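Long-range contact in mannitol dehydrogenase (Pseudomonas fluorescens, PDB 1LJ8), which probably catalyses the NAD-dependent oxidation of mannitol at carbon 2 and binds NAD in a Rossmann domain: residues A183-S188 with S223-M228. Residues are numbered along the deposited sequence; the frame is centred on the assembly and turned at random.
Sequences AFTVMS and SFPNAM
V186 N donates a hydrogen bond of 3.1 Å to S223 O, and from there the parts 223-227 and 185-188 run the same way, with their directions 31° apart. F224 CA then directs its hydrogen at V186 O. Further along, two waters take the place of direct bonds. One gives hydrogens to V186 O and P225 O and accepts from S188 N; the other bridges S188 O and P225 O.

The side chains fall on both sides of this seam. V186 and F224 run beside each other in one direction. V186 CB is 4.0 Å from F224 CD2, and helix 195-210 touches both residues. On the other side P225 packs against T185 and M187. With chi1 at -64°, T185 OG1 lies beside the backbone N and CG2 anti to it, which sets CG2 against P225 CD at a tight 3.5 Å. M187 crosses P225 at about a right angle, CG to CG at 4.2 Å, and the rest of the M187 chain runs off to touch F270 and W277. T185 OG1 and S223 OG lie 3.2 Å apart. T185 OG1 is hydrogen-bonded to V271 N and S223 OG to K269 O. An alanine in place of P225 would probably leave T185 CG2 and M187 CG without their ring neighbour and give the backbone more freedom beside the waters.

Strand 185-188 is an outermost strand of the Rossmann sheet, so 223-228 lines its outer side after the two-helix excursion. S188 OG bonds to Y136 OH and to the backbone N of the NAD-binding D190. The waters satisfy buried backbone atoms, with the S188 side chain about 7 Å from the bound NAD.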
# COMPACT_ATOMS: atom_id res chain seq x y z
N ALA A 183 -20.99 16.07 -4.10
CA ALA A 183 -19.68 15.43 -4.22
C ALA A 183 -19.61 14.16 -3.37
O ALA A 183 -20.41 13.95 -2.45
CB ALA A 183 -18.60 16.41 -3.72
N PHE A 184 -18.64 13.32 -3.69
CA PHE A 184 -18.35 12.13 -2.87
C PHE A 184 -17.08 12.49 -2.05
O PHE A 184 -16.43 13.49 -2.31
CB PHE A 184 -18.07 10.90 -3.73
CG PHE A 184 -17.24 11.18 -4.97
CD1 PHE A 184 -15.89 11.55 -4.87
CD2 PHE A 184 -17.81 11.00 -6.23
CE1 PHE A 184 -15.11 11.73 -6.01
CE2 PHE A 184 -17.04 11.18 -7.38
CZ PHE A 184 -15.69 11.54 -7.27
N THR A 185 -16.76 11.69 -1.03
CA THR A 185 -15.54 11.85 -0.26
C THR A 185 -14.50 11.00 -1.02
O THR A 185 -14.86 9.96 -1.61
CB THR A 185 -15.70 11.21 1.16
OG1 THR A 185 -16.70 11.93 1.90
CG2 THR A 185 -14.38 11.24 1.93
N VAL A 186 -13.26 11.44 -1.04
CA VAL A 186 -12.18 10.64 -1.64
C VAL A 186 -11.37 10.13 -0.44
O VAL A 186 -10.79 10.91 0.33
CB VAL A 186 -11.28 11.42 -2.58
CG1 VAL A 186 -10.26 10.43 -3.24
CG2 VAL A 186 -12.11 12.01 -3.72
N MSE A 187 -11.36 8.81 -0.30
CA MSE A 187 -10.76 8.14 0.85
C MSE A 187 -9.54 7.31 0.51
O MSE A 187 -9.66 6.16 0.11
CB MSE A 187 -11.88 7.25 1.48
CG MSE A 187 -11.55 6.71 2.87
SE MSE A 187 -12.95 5.54 3.57
CE MSE A 187 -12.67 3.91 2.50
N SER A 188 -8.34 7.86 0.75
CA SER A 188 -7.10 7.14 0.43
C SER A 188 -6.82 6.06 1.48
O SER A 188 -6.92 6.31 2.68
CB SER A 188 -5.89 8.09 0.47
OG SER A 188 -4.70 7.32 0.23
N SER A 223 -14.09 16.13 0.66
CA SER A 223 -13.25 15.91 1.85
C SER A 223 -12.24 14.77 1.52
O SER A 223 -12.48 13.92 0.65
CB SER A 223 -14.09 15.53 3.07
OG SER A 223 -14.94 14.45 2.74
N PHE A 224 -11.12 14.77 2.24
CA PHE A 224 -9.99 13.88 1.99
C PHE A 224 -9.45 13.43 3.35
O PHE A 224 -8.39 13.88 3.77
CB PHE A 224 -8.90 14.66 1.25
CG PHE A 224 -9.37 15.25 -0.06
CD1 PHE A 224 -9.89 16.55 -0.11
CD2 PHE A 224 -9.24 14.53 -1.25
CE1 PHE A 224 -10.28 17.14 -1.34
CE2 PHE A 224 -9.62 15.10 -2.52
CZ PHE A 224 -10.15 16.43 -2.55
N PRO A 225 -10.18 12.53 4.02
CA PRO A 225 -9.72 12.07 5.34
C PRO A 225 -8.37 11.36 5.34
O PRO A 225 -8.05 10.60 4.42
CB PRO A 225 -10.87 11.14 5.81
CG PRO A 225 -11.41 10.58 4.47
CD PRO A 225 -11.40 11.85 3.58
N ASN A 226 -7.54 11.66 6.34
CA ASN A 226 -6.31 10.90 6.44
C ASN A 226 -6.68 9.65 7.22
O ASN A 226 -7.67 9.64 7.94
CB ASN A 226 -5.24 11.64 7.25
CG ASN A 226 -4.78 12.90 6.54
OD1 ASN A 226 -4.06 12.83 5.53
ND2 ASN A 226 -5.18 14.05 7.06
N ALA A 227 -5.86 8.61 7.06
CA ALA A 227 -6.09 7.37 7.79
C ALA A 227 -4.81 6.62 8.04
O ALA A 227 -3.83 6.78 7.33
CB ALA A 227 -7.06 6.42 6.98
N MSE A 228 -4.85 5.77 9.07
CA MSE A 228 -3.79 4.84 9.29
C MSE A 228 -4.47 3.49 8.95
O MSE A 228 -5.46 3.13 9.60
CB MSE A 228 -3.39 4.78 10.74
CG MSE A 228 -2.10 4.06 10.76
SE MSE A 228 -2.41 2.39 11.46
CE MSE A 228 -1.74 3.23 12.91
O HOH W 1 -8.31 10.56 1.66
O HOH W 2 -8.74 7.89 4.07